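Side-chain contacts in mandelate racemase/muconate lactonizing protein (Alicyclobacillus acidocaldarius LAA1, PDB 3QLD), which belongs to the enolase superfamily, pairing an alpha+beta capping domain with a modified TIM barrel, though its own activity is not established: residues A[35-38]-A[42-45]; A[115-120]-A[306-311]. All coordinates share one frame; numbering follows the deposited sequence.

Contact 1 (A[35-38]-A[42-45]); sequences QLVD and IEGW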
ATOM      1  N   GLN A  35     -21.849   0.952  -9.571  1.00 24.54           N
ATOM      2  CA  GLN A  35     -22.875   1.309 -10.592  1.00 25.34           C
ATOM      3  C   GLN A  35     -23.068   2.786 -10.585  1.00 26.26           C
ATOM      4  O   GLN A  35     -23.362   3.382  -9.527  1.00 26.90           O
ATOM      5  CB  GLN A  35     -24.179   0.534 -10.333  1.00 24.26           C
ATOM      6  CG  GLN A  35     -25.432   1.106 -11.134  1.00 25.02           C
ATOM      7  CD  GLN A  35     -26.724   0.381 -10.712  1.00 30.54           C
ATOM      8  OE1 GLN A  35     -26.831  -0.037  -9.568  1.00 31.22           O
ATOM      9  NE2 GLN A  35     -27.701   0.189 -11.670  1.00 31.61           N
ATOM     10  N   LEU A  36     -22.904   3.416 -11.756  1.00 25.74           N
ATOM     11  CA  LEU A  36     -23.139   4.870 -11.898  1.00 26.48           C
ATOM     12  C   LEU A  36     -24.358   5.078 -12.831  1.00 27.17           C
ATOM     13  O   LEU A  36     -24.548   4.314 -13.762  1.00 27.16           O
ATOM     14  CB  LEU A  36     -21.930   5.592 -12.504  1.00 25.88           C
ATOM     15  CG  LEU A  36     -20.628   5.421 -11.705  1.00 24.99           C
ATOM     16  CD1 LEU A  36     -19.448   5.897 -12.616  1.00 25.13           C
ATOM     17  CD2 LEU A  36     -20.725   6.285 -10.410  1.00 25.90           C
ATOM     18  N   VAL A  37     -25.163   6.065 -12.510  1.00 29.49           N
ATOM     19  CA  VAL A  37     -26.385   6.369 -13.302  1.00 30.67           C
ATOM     20  C   VAL A  37     -26.506   7.841 -13.514  1.00 31.66           C
ATOM     21  O   VAL A  37     -26.415   8.666 -12.563  1.00 30.45           O
ATOM     22  CB  VAL A  37     -27.621   5.973 -12.562  1.00 31.26           C
ATOM     23  CG1 VAL A  37     -28.821   6.022 -13.530  1.00 32.70           C
ATOM     24  CG2 VAL A  37     -27.471   4.560 -11.966  1.00 32.18           C
ATOM     25  N   ASP A  38     -26.794   8.192 -14.758  1.00 32.73           N
ATOM     26  CA  ASP A  38     -26.937   9.591 -15.054  1.00 33.47           C
ATOM     27  C   ASP A  38     -28.436   9.960 -15.155  1.00 33.48           C
ATOM     28  O   ASP A  38     -29.323   9.101 -14.978  1.00 33.16           O
ATOM     29  CB  ASP A  38     -26.087   9.963 -16.277  1.00 33.00           C
ATOM     30  CG  ASP A  38     -26.712   9.553 -17.588  1.00 35.30           C
ATOM     31  OD1 ASP A  38     -25.993   9.593 -18.619  1.00 34.05           O
ATOM     32  OD2 ASP A  38     -27.910   9.192 -17.585  1.00 36.16           O
ATOM     33  N   ILE A  42     -28.719   6.354 -18.215  1.00 30.06           N
ATOM     34  CA  ILE A  42     -27.551   5.690 -18.826  1.00 30.03           C
ATOM     35  C   ILE A  42     -26.568   5.334 -17.682  1.00 28.87           C
ATOM     36  O   ILE A  42     -26.421   6.103 -16.738  1.00 25.98           O
ATOM     37  CB  ILE A  42     -26.904   6.549 -19.916  1.00 31.01           C
ATOM     38  CG1 ILE A  42     -27.968   6.851 -21.035  1.00 30.63           C
ATOM     39  CG2 ILE A  42     -25.594   5.897 -20.438  1.00 32.40           C
ATOM     40  CD1 ILE A  42     -28.227   5.676 -21.961  1.00 33.76           C
ATOM     41  N   GLU A  43     -26.034   4.121 -17.761  1.00 28.14           N
ATOM     42  CA  GLU A  43     -25.320   3.480 -16.626  1.00 30.03           C
ATOM     43  C   GLU A  43     -23.918   3.051 -16.963  1.00 30.64           C
ATOM     44  O   GLU A  43     -23.667   2.551 -18.045  1.00 29.35           O
ATOM     45  CB  GLU A  43     -26.044   2.230 -16.164  1.00 30.75           C
ATOM     46  CG  GLU A  43     -27.351   2.614 -15.547  1.00 32.15           C
ATOM     47  CD  GLU A  43     -28.089   1.490 -14.920  1.00 36.28           C
ATOM     48  OE1 GLU A  43     -27.558   0.372 -14.791  1.00 39.72           O
ATOM     49  OE2 GLU A  43     -29.273   1.735 -14.566  1.00 43.50           O
ATOM     50  N   GLY A  44     -23.009   3.168 -15.986  1.00 29.49           N
ATOM     51  CA  GLY A  44     -21.757   2.447 -16.084  1.00 29.22           C
ATOM     52  C   GLY A  44     -21.556   1.504 -14.886  1.00 28.76           C
ATOM     53  O   GLY A  44     -22.003   1.822 -13.782  1.00 29.29           O
ATOM     54  N   TRP A  45     -20.960   0.329 -15.121  1.00 27.59           N
ATOM     55  CA  TRP A  45     -20.569  -0.635 -14.068  1.00 28.24           C
ATOM     56  C   TRP A  45     -19.072  -0.950 -14.083  1.00 26.27           C
ATOM     57  O   TRP A  45     -18.425  -0.870 -15.150  1.00 26.53           O
ATOM     58  CB  TRP A  45     -21.287  -1.979 -14.257  1.00 27.95           C
ATOM     59  CG  TRP A  45     -22.789  -1.858 -14.073  1.00 30.32           C
ATOM     60  CD1 TRP A  45     -23.664  -1.178 -14.878  1.00 33.18           C
ATOM     61  CD2 TRP A  45     -23.565  -2.432 -13.023  1.00 33.08           C
ATOM     62  NE1 TRP A  45     -24.943  -1.282 -14.375  1.00 33.69           N
ATOM     63  CE2 TRP A  45     -24.917  -2.046 -13.239  1.00 31.50           C
ATOM     64  CE3 TRP A  45     -23.250  -3.218 -11.890  1.00 31.75           C
ATOM     65  CZ2 TRP A  45     -25.963  -2.454 -12.397  1.00 32.01           C
ATOM     66  CZ3 TRP A  45     -24.298  -3.629 -11.058  1.00 31.46           C
ATOM     67  CH2 TRP A  45     -25.639  -3.251 -11.317  1.00 33.09           C
TER
HETATM   68  O   HOH W   1     -30.798  -0.320 -12.452  1.00 39.10           O
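The Q35 side chain lies over one face of the W45 indole and reaches E43 at its amide end. Q35 CB stands 3.9 Å from the centroid of the six-membered ring of W45, almost on the ring normal, which makes a CH-pi contact. The chain is extended, with CG anti to the backbone N (chi1 166°), and this lays the amide over the CZ2 edge of the ring, with NE2 turned to E43. There Q35 NE2 donates to E43 OE1 at 3.1 Å, from above the carboxylate plane. W45 NE1 donates to the anti lone pair of the same oxygen, E43 OE1, also at 3.1 Å. R362 forms a salt bridge with OE1 as well, so E43 OE1 is held by Q35, W45 and R362. H9 bonds the other end of the Q35 amide.

This side is packed tightly from Q35 to W45. Toward V37 it is looser: V37 CG2 comes only within 4.1 Å of E43 CG. A water bridges Q35 NE2 and E43 OE2 by weak bonds.

The backbones form a beta hairpin. L36 and G44 are a hydrogen-bonded pair, with L36 N to G44 O at 2.7 Å. D38 N donates to I42 O, and D38 OD2 takes the I42 N-H at 3.0 Å, closing the turn end. R122 and W118 hold D38 OD1.

L36 points to the opposite face of the sheet from Q35, where it packs on A114 and V115 of helix 105-123. Strand 3-15 flanks strand 25-38 through backbone bonds of Q35 and V37.

Contact 2 (A[115-120]-A[306-311]); sequences VWDWYA and RVHGLI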
ATOM      1  N   VAL A 115     -16.470   4.947 -14.855  1.00 25.97           N
ATOM      2  CA  VAL A 115     -16.650   6.164 -15.654  1.00 27.16           C
ATOM      3  C   VAL A 115     -16.374   5.916 -17.178  1.00 28.81           C
ATOM      4  O   VAL A 115     -17.141   6.378 -18.057  1.00 27.22           O
ATOM      5  CB  VAL A 115     -15.818   7.307 -15.121  1.00 26.20           C
ATOM      6  CG1 VAL A 115     -15.933   8.549 -16.004  1.00 28.71           C
ATOM      7  CG2 VAL A 115     -16.292   7.645 -13.727  1.00 25.88           C
ATOM      8  N   TRP A 116     -15.304   5.188 -17.479  1.00 29.15           N
ATOM      9  CA  TRP A 116     -15.045   4.710 -18.849  1.00 30.67           C
ATOM     10  C   TRP A 116     -16.236   3.931 -19.413  1.00 32.01           C
ATOM     11  O   TRP A 116     -16.591   4.057 -20.614  1.00 33.39           O
ATOM     12  CB  TRP A 116     -13.792   3.826 -18.884  1.00 30.01           C
ATOM     13  CG  TRP A 116     -12.517   4.590 -19.064  1.00 33.85           C
ATOM     14  CD1 TRP A 116     -11.632   4.966 -18.097  1.00 34.62           C
ATOM     15  CD2 TRP A 116     -11.954   5.037 -20.308  1.00 37.03           C
ATOM     16  NE1 TRP A 116     -10.571   5.649 -18.653  1.00 31.33           N
ATOM     17  CE2 TRP A 116     -10.735   5.679 -20.012  1.00 37.40           C
ATOM     18  CE3 TRP A 116     -12.358   4.924 -21.652  1.00 41.76           C
ATOM     19  CZ2 TRP A 116      -9.924   6.240 -21.000  1.00 40.19           C
ATOM     20  CZ3 TRP A 116     -11.543   5.516 -22.653  1.00 43.36           C
ATOM     21  CH2 TRP A 116     -10.345   6.155 -22.307  1.00 39.90           C
ATOM     22  N   ASP A 117     -16.838   3.112 -18.559  1.00 30.68           N
ATOM     23  CA  ASP A 117     -17.879   2.212 -18.959  1.00 31.85           C
ATOM     24  C   ASP A 117     -19.128   3.041 -19.232  1.00 30.41           C
ATOM     25  O   ASP A 117     -19.822   2.808 -20.226  1.00 30.86           O
ATOM     26  CB  ASP A 117     -18.117   1.151 -17.859  1.00 31.23           C
ATOM     27  CG  ASP A 117     -19.092   0.073 -18.275  1.00 34.26           C
ATOM     28  OD1 ASP A 117     -18.657  -0.932 -18.904  1.00 27.55           O
ATOM     29  OD2 ASP A 117     -20.316   0.253 -17.949  1.00 30.66           O
ATOM     30  N   TRP A 118     -19.428   3.978 -18.332  1.00 30.07           N
ATOM     31  CA  TRP A 118     -20.581   4.873 -18.493  1.00 31.40           C
ATOM     32  C   TRP A 118     -20.391   5.662 -19.775  1.00 32.59           C
ATOM     33  O   TRP A 118     -21.330   5.755 -20.575  1.00 33.76           O
ATOM     34  CB  TRP A 118     -20.709   5.841 -17.314  1.00 32.09           C
ATOM     35  CG  TRP A 118     -21.500   7.071 -17.672  1.00 32.71           C
ATOM     36  CD1 TRP A 118     -22.884   7.167 -17.709  1.00 36.41           C
ATOM     37  CD2 TRP A 118     -20.994   8.340 -18.094  1.00 36.17           C
ATOM     38  NE1 TRP A 118     -23.248   8.427 -18.074  1.00 36.24           N
ATOM     39  CE2 TRP A 118     -22.119   9.169 -18.341  1.00 35.70           C
ATOM     40  CE3 TRP A 118     -19.693   8.879 -18.269  1.00 34.36           C
ATOM     41  CZ2 TRP A 118     -21.991  10.501 -18.758  1.00 37.88           C
ATOM     42  CZ3 TRP A 118     -19.563  10.207 -18.658  1.00 38.08           C
ATOM     43  CH2 TRP A 118     -20.713  10.999 -18.935  1.00 37.40           C
ATOM     44  N   TYR A 119     -19.169   6.151 -20.016  1.00 32.08           N
ATOM     45  CA  TYR A 119     -18.892   6.999 -21.160  1.00 33.83           C
ATOM     46  C   TYR A 119     -19.123   6.272 -22.493  1.00 34.77           C
ATOM     47  O   TYR A 119     -19.695   6.868 -23.427  1.00 35.14           O
ATOM     48  CB  TYR A 119     -17.462   7.595 -21.087  1.00 33.64           C
ATOM     49  CG  TYR A 119     -17.099   8.468 -22.265  1.00 34.15           C
ATOM     50  CD1 TYR A 119     -16.595   7.897 -23.439  1.00 37.95           C
ATOM     51  CD2 TYR A 119     -17.301   9.834 -22.230  1.00 39.27           C
ATOM     52  CE1 TYR A 119     -16.279   8.703 -24.563  1.00 43.07           C
ATOM     53  CE2 TYR A 119     -16.982  10.663 -23.340  1.00 43.60           C
ATOM     54  CZ  TYR A 119     -16.466  10.071 -24.493  1.00 43.05           C
ATOM     55  OH  TYR A 119     -16.153  10.852 -25.580  1.00 47.74           O
ATOM     56  N   ALA A 120     -18.689   5.017 -22.589  1.00 34.69           N
ATOM     57  CA  ALA A 120     -18.991   4.213 -23.763  1.00 35.94           C
ATOM     58  C   ALA A 120     -20.502   4.051 -23.993  1.00 36.46           C
ATOM     59  O   ALA A 120     -20.972   4.117 -25.128  1.00 37.65           O
ATOM     60  CB  ALA A 120     -18.311   2.831 -23.682  1.00 35.75           C
ATOM     61  N   ARG A 306     -14.465  -9.469 -15.509  1.00 27.39           N
ATOM     62  CA  ARG A 306     -13.932 -10.367 -16.543  1.00 28.43           C
ATOM     63  C   ARG A 306     -14.080  -9.712 -17.933  1.00 28.49           C
ATOM     64  O   ARG A 306     -13.156  -9.745 -18.752  1.00 29.10           O
ATOM     65  CB  ARG A 306     -14.653 -11.704 -16.502  1.00 29.20           C
ATOM     66  CG  ARG A 306     -14.180 -12.723 -17.553  1.00 29.02           C
ATOM     67  CD  ARG A 306     -14.722 -14.112 -17.246  1.00 28.25           C
ATOM     68  NE  ARG A 306     -14.634 -14.335 -15.821  1.00 31.86           N
ATOM     69  CZ  ARG A 306     -13.603 -14.902 -15.230  1.00 32.72           C
ATOM     70  NH1 ARG A 306     -12.581 -15.373 -15.953  1.00 30.32           N
ATOM     71  NH2 ARG A 306     -13.584 -14.966 -13.910  1.00 30.69           N
ATOM     72  N   VAL A 307     -15.239  -9.128 -18.179  1.00 28.69           N
ATOM     73  CA  VAL A 307     -15.493  -8.338 -19.417  1.00 28.66           C
ATOM     74  C   VAL A 307     -14.487  -7.210 -19.612  1.00 27.14           C
ATOM     75  O   VAL A 307     -13.827  -7.135 -20.662  1.00 28.26           O
ATOM     76  CB  VAL A 307     -16.953  -7.801 -19.491  1.00 28.27           C
ATOM     77  CG1 VAL A 307     -17.054  -6.657 -20.539  1.00 28.86           C
ATOM     78  CG2 VAL A 307     -17.832  -8.947 -19.858  1.00 27.89           C
ATOM     79  N   HIS A 308     -14.282  -6.395 -18.580  1.00 28.15           N
ATOM     80  CA  HIS A 308     -13.274  -5.307 -18.619  1.00 25.88           C
ATOM     81  C   HIS A 308     -11.835  -5.775 -18.822  1.00 26.95           C
ATOM     82  O   HIS A 308     -11.046  -5.078 -19.469  1.00 25.45           O
ATOM     83  CB  HIS A 308     -13.378  -4.427 -17.346  1.00 27.60           C
ATOM     84  CG  HIS A 308     -14.536  -3.471 -17.373  1.00 26.61           C
ATOM     85  ND1 HIS A 308     -14.856  -2.653 -16.308  1.00 25.95           N
ATOM     86  CD2 HIS A 308     -15.464  -3.213 -18.336  1.00 25.00           C
ATOM     87  CE1 HIS A 308     -15.915  -1.914 -16.619  1.00 27.49           C
ATOM     88  NE2 HIS A 308     -16.296  -2.228 -17.855  1.00 30.64           N
ATOM     89  N   GLY A 309     -11.513  -6.963 -18.266  1.00 28.12           N
ATOM     90  CA  GLY A 309     -10.195  -7.558 -18.315  1.00 26.29           C
ATOM     91  C   GLY A 309      -9.980  -8.133 -19.722  1.00 29.16           C
ATOM     92  O   GLY A 309      -8.917  -8.030 -20.276  1.00 27.62           O
ATOM     93  N   LEU A 310     -10.999  -8.769 -20.294  1.00 28.95           N
ATOM     94  CA  LEU A 310     -10.885  -9.121 -21.741  1.00 29.42           C
ATOM     95  C   LEU A 310     -10.748  -7.925 -22.696  1.00 28.73           C
ATOM     96  O   LEU A 310     -10.016  -8.005 -23.644  1.00 30.96           O
ATOM     97  CB  LEU A 310     -12.028 -10.036 -22.134  1.00 31.12           C
ATOM     98  CG  LEU A 310     -12.103 -11.363 -21.356  1.00 29.08           C
ATOM     99  CD1 LEU A 310     -13.541 -11.948 -21.255  1.00 30.91           C
ATOM    100  CD2 LEU A 310     -11.192 -12.500 -21.887  1.00 29.25           C
ATOM    101  N   ILE A 311     -11.421  -6.809 -22.446  1.00 28.39           N
ATOM    102  CA  ILE A 311     -11.202  -5.593 -23.216  1.00 28.80           C
ATOM    103  C   ILE A 311      -9.750  -5.077 -23.112  1.00 29.40           C
ATOM    104  O   ILE A 311      -9.147  -4.758 -24.097  1.00 28.66           O
ATOM    105  CB  ILE A 311     -12.229  -4.536 -22.833  1.00 28.25           C
ATOM    106  CG1 ILE A 311     -13.613  -4.998 -23.342  1.00 26.14           C
ATOM    107  CG2 ILE A 311     -11.799  -3.133 -23.252  1.00 30.38           C
ATOM    108  CD1 ILE A 311     -14.789  -4.280 -22.759  1.00 29.28           C
TER
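D117 and H308 make the whole of this contact, and each buries a similar, small area. H308 NE2 donates to D117 OD1 at 2.9 Å, with an N-H...O angle of 167°. The oxygen lies almost exactly in the plane of the imidazole, so the ring N-H points straight at it. The carboxylate is turned differently. Its plane stands 56° from the ring plane, and the N-H meets OD1 from above the carboxylate, 41° out of plane. D117 CG is anti to its backbone N, which sends the carboxylate out from helix 105-123 to the imidazole. H308 CE1 also lies 3.7 Å from D117 OD1.

The two residues belong to different domains of the enolase-superfamily fold. D117 sits on a helix of the N-terminal capping domain. H308 sits on helix 303-313 of the barrel domain, which follows strand 293-296. The helices themselves stay apart: D117 CA and H308 CA are 8.8 Å apart, and the side chains bridge the gap.

Both residues are buried, and D117 has further partners. OD1 also accepts from V356 N, while OD2 accepts from W45 N. These bonds hold the carboxylate at both oxygens. F277 meets the H308 ring edge-to-face, and meets W116 in the same manner.

Contact 1 is local and partly buried, joining neighbouring strands of one hairpin near the edge of the molecule. Contact 2 is buried nearer the centre of the chain and joins two helices distant in sequence. Contact 1 combines backbone pairing, ring packing and a shared carboxylate; contact 2 is a single polar bridge between domains. Their centres lie 12 Å apart, and helix 105-123 connects them. The hairpin meets that helix by two hydrogen bonds, one at D38 and one at W45. W45 O also packs against H308 CE1. The hairpin thus touches both partners of the interdomain bond.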